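Local coordinates for protein UDP-N-acetylmuramate--L-alanine ligase (PDB 1J6U) that joins L-alanine to UDP-N-acetylmuramate at the expense of ATP, a cytoplasmic ligase step of peptidoglycan synthesis in bacterial cell-wall formation, at residues 433-438 and 448-453; 314-319 and 324-329; 343-348 and 376-381; 148-151 and 157-160. All coordinates share one frame; numbering follows the deposited sequence.

Contact 1: residues 433-438 and 448-453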
loop_
_atom_site.group_PDB
_atom_site.type_symbol
_atom_site.label_atom_id
_atom_site.label_comp_id
_atom_site.label_asym_id
_atom_site.label_seq_id
_atom_site.Cartn_x
_atom_site.Cartn_y
_atom_site.Cartn_z
ATOM N N THR A 433 -3.201 25.197 -7.856
ATOM C CA THR A 433 -3.969 24.043 -8.238
ATOM C C THR A 433 -3.271 22.786 -7.857
ATOM O O THR A 433 -2.034 22.672 -7.920
ATOM C CB THR A 433 -4.229 24.016 -9.779
ATOM O OG1 THR A 433 -4.997 25.163 -10.142
ATOM C CG2 THR A 433 -5.024 22.786 -10.173
ATOM N N VAL A 434 -4.089 21.842 -7.431
ATOM C CA VAL A 434 -3.591 20.555 -7.052
ATOM C C VAL A 434 -4.101 19.586 -8.083
ATOM O O VAL A 434 -5.307 19.473 -8.289
ATOM C CB VAL A 434 -4.131 20.117 -5.689
ATOM C CG1 VAL A 434 -3.829 18.611 -5.488
ATOM C CG2 VAL A 434 -3.495 20.982 -4.574
ATOM N N PHE A 435 -3.180 18.895 -8.736
ATOM C CA PHE A 435 -3.579 17.900 -9.714
ATOM C C PHE A 435 -3.407 16.534 -9.061
ATOM O O PHE A 435 -2.284 16.096 -8.744
ATOM C CB PHE A 435 -2.709 17.980 -10.972
ATOM C CG PHE A 435 -2.772 19.285 -11.640
ATOM C CD1 PHE A 435 -1.844 20.258 -11.351
ATOM C CD2 PHE A 435 -3.784 19.563 -12.551
ATOM C CE1 PHE A 435 -1.912 21.522 -11.967
ATOM C CE2 PHE A 435 -3.863 20.806 -13.162
ATOM C CZ PHE A 435 -2.923 21.794 -12.871
ATOM N N LEU A 436 -4.531 15.875 -8.839
ATOM C CA LEU A 436 -4.507 14.551 -8.249
ATOM C C LEU A 436 -4.671 13.498 -9.339
ATOM O O LEU A 436 -5.754 13.384 -9.933
ATOM C CB LEU A 436 -5.672 14.367 -7.291
ATOM C CG LEU A 436 -5.874 15.347 -6.167
ATOM C CD1 LEU A 436 -7.266 15.104 -5.537
ATOM C CD2 LEU A 436 -4.743 15.181 -5.180
ATOM N N PHE A 437 -3.612 12.737 -9.595
ATOM C CA PHE A 437 -3.675 11.655 -10.553
ATOM C C PHE A 437 -4.063 10.390 -9.757
ATOM O O PHE A 437 -3.240 9.762 -9.086
ATOM C CB PHE A 437 -2.330 11.469 -11.217
ATOM C CG PHE A 437 -2.063 12.461 -12.265
ATOM C CD1 PHE A 437 -1.615 13.732 -11.933
ATOM C CD2 PHE A 437 -2.248 12.131 -13.608
ATOM C CE1 PHE A 437 -1.341 14.657 -12.927
ATOM C CE2 PHE A 437 -1.980 13.058 -14.603
ATOM C CZ PHE A 437 -1.523 14.319 -14.263
ATOM N N VAL A 438 -5.326 10.018 -9.878
ATOM C CA VAL A 438 -5.893 8.916 -9.144
ATOM C C VAL A 438 -6.121 7.590 -9.834
ATOM O O VAL A 438 -6.819 7.522 -10.841
ATOM C CB VAL A 438 -7.231 9.359 -8.595
ATOM C CG1 VAL A 438 -7.795 8.287 -7.644
ATOM C CG2 VAL A 438 -7.048 10.735 -7.944
ATOM N N ARG A 448 3.825 11.205 -13.962
ATOM C CA ARG A 448 5.243 11.516 -14.113
ATOM C C ARG A 448 5.435 12.308 -15.378
ATOM O O ARG A 448 6.189 13.284 -15.407
ATOM C CB ARG A 448 6.120 10.254 -14.182
ATOM C CG ARG A 448 6.164 9.429 -12.868
ATOM C CD ARG A 448 6.677 7.984 -13.099
ATOM N NE ARG A 448 6.598 7.115 -11.914
ATOM C CZ ARG A 448 6.784 5.791 -11.942
ATOM N NH1 ARG A 448 7.056 5.179 -13.093
ATOM N NH2 ARG A 448 6.707 5.073 -10.820
ATOM N N ARG A 449 4.739 11.908 -16.431
ATOM C CA ARG A 449 4.916 12.642 -17.661
ATOM C C ARG A 449 4.422 14.069 -17.496
ATOM O O ARG A 449 5.083 14.984 -17.976
ATOM C CB ARG A 449 4.271 11.903 -18.826
ATOM C CG ARG A 449 5.139 10.728 -19.252
ATOM C CD ARG A 449 4.736 10.201 -20.599
ATOM N NE ARG A 449 3.416 9.574 -20.575
ATOM C CZ ARG A 449 3.203 8.282 -20.349
ATOM N NH1 ARG A 449 4.233 7.469 -20.129
ATOM N NH2 ARG A 449 1.960 7.815 -20.339
ATOM N N PHE A 450 3.322 14.262 -16.757
ATOM C CA PHE A 450 2.786 15.604 -16.490
ATOM C C PHE A 450 3.815 16.446 -15.732
ATOM O O PHE A 450 3.984 17.644 -15.984
ATOM C CB PHE A 450 1.527 15.516 -15.645
ATOM C CG PHE A 450 0.920 16.856 -15.319
ATOM C CD1 PHE A 450 0.491 17.703 -16.342
ATOM C CD2 PHE A 450 0.771 17.279 -13.979
ATOM C CE1 PHE A 450 -0.085 18.970 -16.045
ATOM C CE2 PHE A 450 0.200 18.525 -13.669
ATOM C CZ PHE A 450 -0.231 19.378 -14.704
ATOM N N VAL A 451 4.522 15.817 -14.808
ATOM C CA VAL A 451 5.486 16.567 -14.048
ATOM C C VAL A 451 6.591 16.959 -14.995
ATOM O O VAL A 451 6.993 18.130 -15.049
ATOM C CB VAL A 451 6.015 15.746 -12.834
ATOM C CG1 VAL A 451 7.235 16.431 -12.216
ATOM C CG2 VAL A 451 4.925 15.628 -11.786
ATOM N N GLU A 452 7.083 15.991 -15.758
ATOM C CA GLU A 452 8.142 16.302 -16.715
ATOM C C GLU A 452 7.732 17.456 -17.654
ATOM O O GLU A 452 8.531 18.349 -17.937
ATOM C CB GLU A 452 8.521 15.040 -17.506
ATOM C CG GLU A 452 9.251 13.999 -16.642
ATOM C CD GLU A 452 9.398 12.617 -17.291
ATOM O OE1 GLU A 452 8.482 12.204 -18.049
ATOM O OE2 GLU A 452 10.420 11.935 -17.017
ATOM N N ARG A 453 6.486 17.447 -18.116
ATOM C CA ARG A 453 5.982 18.485 -19.018
ATOM C C ARG A 453 6.119 19.821 -18.324
ATOM O O ARG A 453 6.698 20.767 -18.860
ATOM C CB ARG A 453 4.506 18.215 -19.360
ATOM C CG ARG A 453 3.765 19.419 -19.911
ATOM C CD ARG A 453 2.243 19.162 -20.082
ATOM N NE ARG A 453 1.567 20.431 -20.366
ATOM C CZ ARG A 453 0.254 20.655 -20.283
ATOM N NH1 ARG A 453 -0.587 19.698 -19.931
ATOM N NH2 ARG A 453 -0.213 21.874 -20.496
#

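Contact 2: residues 314-319 and 324-329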
loop_
_atom_site.group_PDB
_atom_site.type_symbol
_atom_site.label_atom_id
_atom_site.label_comp_id
_atom_site.label_asym_id
_atom_site.label_seq_id
_atom_site.Cartn_x
_atom_site.Cartn_y
_atom_site.Cartn_z
ATOM N N SER A 314 0.612 10.724 -2.095
ATOM C CA SER A 314 2.001 11.190 -2.128
ATOM C C SER A 314 2.195 12.397 -3.055
ATOM O O SER A 314 1.622 12.464 -4.153
ATOM C CB SER A 314 2.961 10.062 -2.529
ATOM O OG SER A 314 2.474 9.319 -3.596
ATOM N N ILE A 315 2.986 13.364 -2.595
ATOM C CA ILE A 315 3.223 14.563 -3.376
ATOM C C ILE A 315 4.350 14.207 -4.294
ATOM O O ILE A 315 5.475 13.986 -3.856
ATOM C CB ILE A 315 3.698 15.757 -2.539
ATOM C CG1 ILE A 315 2.655 16.134 -1.474
ATOM C CG2 ILE A 315 4.020 16.932 -3.463
ATOM C CD1 ILE A 315 1.552 16.940 -1.943
ATOM N N ALA A 316 4.039 14.158 -5.581
ATOM C CA ALA A 316 5.030 13.827 -6.596
ATOM C C ALA A 316 5.801 15.078 -6.970
ATOM O O ALA A 316 6.978 15.021 -7.278
ATOM C CB ALA A 316 4.324 13.247 -7.817
ATOM N N PHE A 317 5.128 16.221 -6.913
ATOM C CA PHE A 317 5.773 17.453 -7.292
ATOM C C PHE A 317 5.083 18.681 -6.701
ATOM O O PHE A 317 3.852 18.775 -6.624
ATOM C CB PHE A 317 5.775 17.575 -8.820
ATOM C CG PHE A 317 6.299 18.877 -9.304
ATOM C CD1 PHE A 317 7.676 19.115 -9.358
ATOM C CD2 PHE A 317 5.432 19.895 -9.649
ATOM C CE1 PHE A 317 8.171 20.361 -9.749
ATOM C CE2 PHE A 317 5.924 21.150 -10.047
ATOM C CZ PHE A 317 7.280 21.383 -10.094
ATOM N N HIS A 318 5.887 19.645 -6.293
ATOM C CA HIS A 318 5.314 20.854 -5.756
ATOM C C HIS A 318 6.072 22.060 -6.246
ATOM O O HIS A 318 7.288 22.093 -6.131
ATOM C CB HIS A 318 5.353 20.857 -4.231
ATOM C CG HIS A 318 4.900 22.152 -3.634
ATOM N ND1 HIS A 318 5.443 22.670 -2.482
ATOM C CD2 HIS A 318 3.974 23.048 -4.050
ATOM C CE1 HIS A 318 4.875 23.831 -2.216
ATOM N NE2 HIS A 318 3.982 24.084 -3.153
ATOM N N ASP A 319 5.364 23.034 -6.819
ATOM C CA ASP A 319 6.028 24.267 -7.242
ATOM C C ASP A 319 5.529 25.359 -6.301
ATOM O O ASP A 319 4.411 25.847 -6.405
ATOM C CB ASP A 319 5.710 24.653 -8.677
ATOM C CG ASP A 319 6.500 25.875 -9.126
ATOM O OD1 ASP A 319 6.481 26.172 -10.336
ATOM O OD2 ASP A 319 7.142 26.529 -8.261
ATOM N N ILE A 324 1.565 25.009 -7.101
ATOM C CA ILE A 324 1.056 23.888 -7.880
ATOM C C ILE A 324 1.543 22.546 -7.340
ATOM O O ILE A 324 2.731 22.353 -7.072
ATOM C CB ILE A 324 1.457 24.021 -9.371
ATOM C CG1 ILE A 324 0.503 24.988 -10.042
ATOM C CG2 ILE A 324 1.344 22.667 -10.095
ATOM C CD1 ILE A 324 1.025 25.483 -11.361
ATOM N N TYR A 325 0.614 21.616 -7.189
ATOM C CA TYR A 325 0.964 20.287 -6.692
ATOM C C TYR A 325 0.510 19.169 -7.617
ATOM O O TYR A 325 -0.568 19.224 -8.220
ATOM C CB TYR A 325 0.292 20.015 -5.320
ATOM C CG TYR A 325 0.719 20.928 -4.184
ATOM C CD1 TYR A 325 0.220 22.215 -4.100
ATOM C CD2 TYR A 325 1.601 20.484 -3.170
ATOM C CE1 TYR A 325 0.559 23.052 -3.055
ATOM C CE2 TYR A 325 1.956 21.324 -2.092
ATOM C CZ TYR A 325 1.414 22.603 -2.053
ATOM O OH TYR A 325 1.622 23.448 -1.013
ATOM N N VAL A 326 1.320 18.136 -7.712
ATOM C CA VAL A 326 0.923 16.951 -8.462
ATOM C C VAL A 326 0.965 15.868 -7.378
ATOM O O VAL A 326 2.011 15.575 -6.767
ATOM C CB VAL A 326 1.916 16.613 -9.620
ATOM C CG1 VAL A 326 1.499 15.301 -10.266
ATOM C CG2 VAL A 326 1.915 17.744 -10.686
ATOM N N ILE A 327 -0.180 15.268 -7.142
ATOM C CA ILE A 327 -0.304 14.243 -6.112
ATOM C C ILE A 327 -0.783 12.904 -6.701
ATOM O O ILE A 327 -1.670 12.875 -7.570
ATOM C CB ILE A 327 -1.308 14.740 -5.005
ATOM C CG1 ILE A 327 -0.717 15.960 -4.294
ATOM C CG2 ILE A 327 -1.548 13.654 -3.939
ATOM C CD1 ILE A 327 -1.605 16.515 -3.166
ATOM N N ASP A 328 -0.180 11.810 -6.226
ATOM C CA ASP A 328 -0.533 10.442 -6.638
ATOM C C ASP A 328 -1.332 9.664 -5.600
ATOM O O ASP A 328 -0.985 9.631 -4.421
ATOM C CB ASP A 328 0.726 9.637 -6.933
ATOM C CG ASP A 328 1.481 10.171 -8.116
ATOM O OD1 ASP A 328 0.839 10.317 -9.163
ATOM O OD2 ASP A 328 2.699 10.437 -8.019
ATOM N N ASP A 329 -2.400 9.029 -6.034
ATOM C CA ASP A 329 -3.176 8.225 -5.124
ATOM C C ASP A 329 -3.811 7.038 -5.820
ATOM O O ASP A 329 -4.421 7.182 -6.865
ATOM C CB ASP A 329 -4.265 9.025 -4.427
ATOM C CG ASP A 329 -4.789 8.305 -3.199
ATOM O OD1 ASP A 329 -5.829 7.603 -3.288
ATOM O OD2 ASP A 329 -4.121 8.416 -2.143
HETATM O O HOH W 1 4.188 10.558 -5.459
HETATM O O HOH W 2 2.410 26.143 -2.645
#

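Contact 3: residues 343-348 and 376-381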
loop_
_atom_site.group_PDB
_atom_site.type_symbol
_atom_site.label_atom_id
_atom_site.label_comp_id
_atom_site.label_asym_id
_atom_site.label_seq_id
_atom_site.Cartn_x
_atom_site.Cartn_y
_atom_site.Cartn_z
ATOM N N THR A 343 -9.790 14.536 2.032
ATOM C CA THR A 343 -8.543 14.988 2.587
ATOM C C THR A 343 -7.880 16.055 1.728
ATOM O O THR A 343 -7.155 16.912 2.266
ATOM C CB THR A 343 -7.567 13.801 3.011
ATOM O OG1 THR A 343 -6.316 13.856 2.314
ATOM C CG2 THR A 343 -8.224 12.512 2.857
ATOM N N ALA A 344 -8.151 16.062 0.418
ATOM C CA ALA A 344 -7.540 17.086 -0.446
ATOM C C ALA A 344 -8.064 18.445 0.040
ATOM O O ALA A 344 -7.319 19.409 0.185
ATOM C CB ALA A 344 -7.919 16.866 -1.918
ATOM N N LYS A 345 -9.356 18.506 0.306
ATOM C CA LYS A 345 -9.956 19.738 0.797
ATOM C C LYS A 345 -9.460 20.136 2.200
ATOM O O LYS A 345 -9.376 21.297 2.509
ATOM C CB LYS A 345 -11.472 19.602 0.786
ATOM C CG LYS A 345 -12.053 19.565 -0.636
ATOM C CD LYS A 345 -11.717 20.838 -1.441
ATOM C CE LYS A 345 -12.388 20.805 -2.824
ATOM N NZ LYS A 345 -11.919 21.844 -3.805
ATOM N N GLU A 346 -9.140 19.176 3.055
ATOM C CA GLU A 346 -8.629 19.515 4.373
ATOM C C GLU A 346 -7.241 20.116 4.249
ATOM O O GLU A 346 -6.908 21.072 4.955
ATOM C CB GLU A 346 -8.515 18.277 5.254
ATOM C CG GLU A 346 -9.738 17.998 6.047
ATOM C CD GLU A 346 -9.714 16.618 6.679
ATOM O OE1 GLU A 346 -10.682 16.332 7.406
ATOM O OE2 GLU A 346 -8.750 15.830 6.445
ATOM N N VAL A 347 -6.415 19.524 3.379
ATOM C CA VAL A 347 -5.062 20.013 3.204
ATOM C C VAL A 347 -4.984 21.280 2.380
ATOM O O VAL A 347 -4.217 22.209 2.719
ATOM C CB VAL A 347 -4.199 19.009 2.530
ATOM C CG1 VAL A 347 -2.810 19.624 2.285
ATOM C CG2 VAL A 347 -4.107 17.767 3.402
ATOM N N PHE A 348 -5.774 21.306 1.304
ATOM C CA PHE A 348 -5.804 22.437 0.407
ATOM C C PHE A 348 -7.151 23.084 0.428
ATOM O O PHE A 348 -7.985 22.837 -0.435
ATOM C CB PHE A 348 -5.491 21.979 -0.978
ATOM C CG PHE A 348 -4.210 21.266 -1.071
ATOM C CD1 PHE A 348 -4.185 19.893 -1.291
ATOM C CD2 PHE A 348 -3.018 21.957 -0.960
ATOM C CE1 PHE A 348 -2.977 19.219 -1.406
ATOM C CE2 PHE A 348 -1.789 21.292 -1.069
ATOM C CZ PHE A 348 -1.757 19.936 -1.292
ATOM N N LEU A 376 -16.701 12.101 -7.009
ATOM C CA LEU A 376 -15.860 13.093 -7.623
ATOM C C LEU A 376 -16.460 14.478 -7.605
ATOM O O LEU A 376 -15.790 15.436 -7.939
ATOM C CB LEU A 376 -15.576 12.672 -9.036
ATOM C CG LEU A 376 -14.789 11.375 -9.137
ATOM C CD1 LEU A 376 -15.042 10.748 -10.495
ATOM C CD2 LEU A 376 -13.307 11.645 -8.941
ATOM N N GLN A 377 -17.716 14.586 -7.197
ATOM C CA GLN A 377 -18.387 15.876 -7.160
ATOM C C GLN A 377 -17.543 16.935 -6.433
ATOM O O GLN A 377 -17.538 18.096 -6.825
ATOM C CB GLN A 377 -19.776 15.747 -6.499
ATOM N N LEU A 378 -16.827 16.537 -5.389
ATOM C CA LEU A 378 -16.001 17.473 -4.636
ATOM C C LEU A 378 -14.825 18.108 -5.425
ATOM O O LEU A 378 -14.285 19.142 -5.007
ATOM C CB LEU A 378 -15.461 16.786 -3.365
ATOM C CG LEU A 378 -15.804 17.372 -1.975
ATOM C CD1 LEU A 378 -14.874 16.776 -0.896
ATOM C CD2 LEU A 378 -15.636 18.879 -1.991
ATOM N N ALA A 379 -14.412 17.503 -6.544
ATOM C CA ALA A 379 -13.313 18.078 -7.333
ATOM C C ALA A 379 -13.812 19.247 -8.160
ATOM O O ALA A 379 -14.985 19.327 -8.457
ATOM C CB ALA A 379 -12.702 17.039 -8.254
ATOM N N ASP A 380 -12.926 20.162 -8.532
ATOM C CA ASP A 380 -13.339 21.301 -9.341
ATOM C C ASP A 380 -13.391 20.944 -10.819
ATOM O O ASP A 380 -14.211 21.454 -11.561
ATOM C CB ASP A 380 -12.372 22.440 -9.121
ATOM C CG ASP A 380 -12.286 22.819 -7.686
ATOM O OD1 ASP A 380 -13.332 23.246 -7.152
ATOM O OD2 ASP A 380 -11.195 22.669 -7.088
ATOM N N GLU A 381 -12.494 20.069 -11.232
ATOM C CA GLU A 381 -12.435 19.610 -12.594
ATOM C C GLU A 381 -12.188 18.131 -12.545
ATOM O O GLU A 381 -11.403 17.665 -11.716
ATOM C CB GLU A 381 -11.257 20.240 -13.336
ATOM C CG GLU A 381 -11.200 21.736 -13.232
ATOM C CD GLU A 381 -11.629 22.421 -14.496
ATOM O OE1 GLU A 381 -12.863 22.595 -14.702
ATOM O OE2 GLU A 381 -10.714 22.770 -15.286
#

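Contact 4: residues 148-151 and 157-160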
loop_
_atom_site.group_PDB
_atom_site.type_symbol
_atom_site.label_atom_id
_atom_site.label_comp_id
_atom_site.label_asym_id
_atom_site.label_seq_id
_atom_site.Cartn_x
_atom_site.Cartn_y
_atom_site.Cartn_z
ATOM N N GLY A 148 4.461 -3.549 1.080
ATOM C CA GLY A 148 3.649 -3.697 -0.119
ATOM C C GLY A 148 3.508 -2.341 -0.799
ATOM O O GLY A 148 2.473 -2.017 -1.372
ATOM N N GLY A 149 4.558 -1.531 -0.732
ATOM C CA GLY A 149 4.474 -0.220 -1.333
ATOM C C GLY A 149 5.858 0.360 -1.255
ATOM O O GLY A 149 6.766 -0.323 -0.781
ATOM N N ILE A 150 6.053 1.583 -1.739
ATOM C CA ILE A 150 7.373 2.151 -1.678
ATOM C C ILE A 150 7.497 3.254 -0.617
ATOM O O ILE A 150 6.708 4.207 -0.575
ATOM C CB ILE A 150 7.799 2.746 -3.040
ATOM C CG1 ILE A 150 7.810 1.661 -4.114
ATOM C CG2 ILE A 150 9.193 3.397 -2.902
ATOM C CD1 ILE A 150 8.804 0.538 -3.848
HETATM N N MSE A 151 8.498 3.117 0.237
HETATM C CA MSE A 151 8.763 4.133 1.245
HETATM C C MSE A 151 10.209 4.508 1.059
HETATM O O MSE A 151 11.095 3.686 1.227
HETATM C CB MSE A 151 8.548 3.618 2.669
HETATM C CG MSE A 151 8.955 4.668 3.696
HETATM SE SE MSE A 151 8.154 4.431 5.456
HETATM C CE MSE A 151 9.198 2.921 6.058
ATOM N N GLY A 157 13.195 0.573 -1.004
ATOM C CA GLY A 157 11.827 0.940 -1.296
ATOM C C GLY A 157 10.681 0.209 -0.679
ATOM O O GLY A 157 9.823 0.849 -0.046
ATOM N N ASN A 158 10.633 -1.106 -0.909
ATOM C CA ASN A 158 9.564 -1.944 -0.380
ATOM C C ASN A 158 10.227 -3.044 0.411
ATOM O O ASN A 158 9.584 -3.991 0.870
ATOM C CB ASN A 158 8.681 -2.538 -1.509
ATOM C CG ASN A 158 9.455 -3.467 -2.484
ATOM O OD1 ASN A 158 10.650 -3.284 -2.752
ATOM N ND2 ASN A 158 8.751 -4.452 -3.025
ATOM N N TYR A 159 11.527 -2.887 0.586
ATOM C CA TYR A 159 12.303 -3.866 1.326
ATOM C C TYR A 159 13.525 -3.219 1.934
ATOM O O TYR A 159 14.043 -2.235 1.403
ATOM C CB TYR A 159 12.787 -4.996 0.420
ATOM C CG TYR A 159 13.756 -5.924 1.136
ATOM C CD1 TYR A 159 13.280 -6.921 1.983
ATOM C CD2 TYR A 159 15.146 -5.756 1.023
ATOM C CE1 TYR A 159 14.150 -7.737 2.698
ATOM C CE2 TYR A 159 16.033 -6.554 1.730
ATOM C CZ TYR A 159 15.526 -7.553 2.570
ATOM O OH TYR A 159 16.367 -8.385 3.283
ATOM N N GLU A 160 13.960 -3.776 3.062
ATOM C CA GLU A 160 15.163 -3.323 3.759
ATOM C C GLU A 160 15.612 -4.489 4.606
ATOM O O GLU A 160 14.782 -5.140 5.237
ATOM C CB GLU A 160 14.889 -2.126 4.679
ATOM C CG GLU A 160 16.176 -1.594 5.310
ATOM C CD GLU A 160 16.067 -0.160 5.801
ATOM O OE1 GLU A 160 15.908 0.059 7.021
ATOM O OE2 GLU A 160 16.138 0.753 4.958
#

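Contact 1: residues 433-438 and 448-453
Phe450 leaves helix 443-457 with CG trans to its backbone N (chi1 180°), which drives the ring at strand 433-438; there Phe435 and Phe437 both keep CG beside the backbone N (chi1 -59° in Phe435) and present their rings from one face of the strand. Phe450 and Phe435 make a T-shaped, edge-to-face pair, with ring centroids 4.9 Å apart and planes at 66°. The edge belongs to Phe450: its CZ lies over the centre of the Phe435 ring, and its CE2 comes to 3.5 Å from Phe435 CD1. On the opposite face of Phe435, Thr433 CG2 rests nearer the rim, so the ring is held from both sides. Phe437 meets Phe450 obliquely, nearer the root of its side chain, its CE1 3.5 Å from Phe450 CD2 and its CZ 3.6 Å from Phe450 CB. All three rings are buried, and no hydrogen bond joins the segments. With a leucine in place of Phe435, the edge of Phe450 would probably lose the flat surface it stands on and its ring would be freer to turn. Arg453 NH1, bonded to the carbonyls of Glu424 and Ile427, borders the Phe450 ring in its plane. This aromatic cluster packs the last helix against the mixed sheet of the C-terminal alpha/beta domain of the Mur ligases.

Contact 2: residues 314-319 and 324-329
A beta hairpin with a classic bulge pairs strand 314-319 with strand 324-329: Ala316 and Phe317 both face Val326, whose O accepts from Ala316 N at 2.7 Å and Phe317 N at 3.2 Å. The second donor approaches on a lone pair, the first nearly along the C=O axis. Regular antiparallel pairing resumes on both sides, Ser314 with Asp328 and Asp319 with Ile324 being hydrogen-bonded pairs. His318 and Tyr325 form a non-hydrogen-bonded pair. His318 CG lies opposite its backbone N (chi1 174°) while Tyr325 CG sits beside its own, and the two rings run side by side in an offset stack, centroids 3.8 Å apart and planes at 9°. His318 CD2 lies over the centre of the phenol ring. A water in the imidazole plane, 2.6 Å from His318 NE2, also bonds Tyr325 OH, which has Arg252 as a further partner. Beside this stack Ile315 CD1 presses tightly on Ile327 CG1, at 3.4 Å. On the other face a second water bridges Ser314 OG and Asp328 OD2; Arg311 N also holds that hydroxyl, and Ser447 holds Asp328 OD1. Strand 314-319 is an outermost strand of the sheet, strand 324-329 pairs along its other edge, in parallel, with strand 433-438, and helix 443-457 packs on the face bearing Phe317 and Val326.

Contact 3: residues 343-348 and 376-381
Lys345, in the last turn of helix 334-347, faces Leu378 in a type I beta turn from Leu376 to Ala379, the two CA atoms 8.4 Å apart; the turn is closed by Ala379 N to Leu376 O, and Phe348 is the first residue to leave the helix. The lysine carries the contact. Its chain bends at chi2 (-59°) and then runs extended, so that the methylenes lie alongside the leucine and the ammonium group reaches beyond it. Lys345 and Leu378 lie alongside each other, pointing opposite ways: Lys345 CG lies 3.9 Å from Leu378 CD2 and 4.0 Å from Leu378 CD1, and CE comes to 3.3 Å from Leu378 O. In this C-terminal alpha/beta domain, helix 334-347 bridges the parallel strands 324-329 and 352-357, while helix 371-376 and the turn after it lie on the beta-alpha-beta crossover from strand 352-357 to its parallel neighbour 381-384. The contact therefore joins the ends of two connections that pack together on the sheet, where Leu378 also touches Leu341 and Gln342. Beyond the leucine, Lys345 NZ forms a long salt bridge to Asp380 OD2 at 3.5 Å, with OD1 of the same carboxylate at 3.9 Å from NZ. Asp380 sets CG beside its backbone N (chi1 -57°), and its OD2 also accepts a hydrogen bond from Ile353 N at the start of strand 352-357, which fixes the carboxylate independently of the lysine. This pairing lies at the surface, and the charges are likely to be partly screened by solvent.

Contact 4: residues 148-151 and 157-160
Gly157 O accepts a hydrogen bond from Met151 N inside the loop that links the antiparallel strands 144-146 and 159-160 at one edge of the mixed sheet of the Mur ligase middle domain. This bond, 2.6 Å and nearly straight at 170°, forms the tight part, and Ile150 CA adds a CH...O contact to the same oxygen at 3.2 Å. Packing is close here: Gly149 O lies 3.0 Å from Asn158 CB, and Ile150 CD1 reaches 3.7 Å from Gly157 C. Gly157 has a positive phi (86°), and a beta carbon there would jam against Ile150 CD1 and the preceding carbonyl. At Ile150, replacement by an alanine would probably open a gap beside the Gly157 peptide and take from Asn158 CB the apolar contact it has across the loop. The looser side lies toward Gly148, which is partly exposed; Ile150, also partly exposed, touches Glu48 and Arg49 of helix 48-55 as well. The selenomethionine Met151 turns its end away, toward Ala130 and His134 of helix 125-138. Gly149 is close to Thr126, a predicted ATP-binding residue. Asn158 likewise directs its amide away from the 148-151 segment, ND2 hydrogen-bonding Ser26 OG.

From the N terminus the first to close is contact 4, a short loop within the middle domain. The chain then enters the C-terminal domain, where contact 2 closes a hairpin, contact 3 spans the longer stretch from helix 334-347 to the approach to strand 381-384, and contact 1 folds the final helix back on strand 433-438. The four follow in series, none nested or crossed. Contacts 1 and 2 share one sheet: Phe435 N and O pair with Tyr325 O and Ile327 N, and Phe450 also packs on Val326. Phe348 ties contact 3 to both, meeting Val434, Tyr325 and Ile327. Contact 4 stands apart, touching none of them.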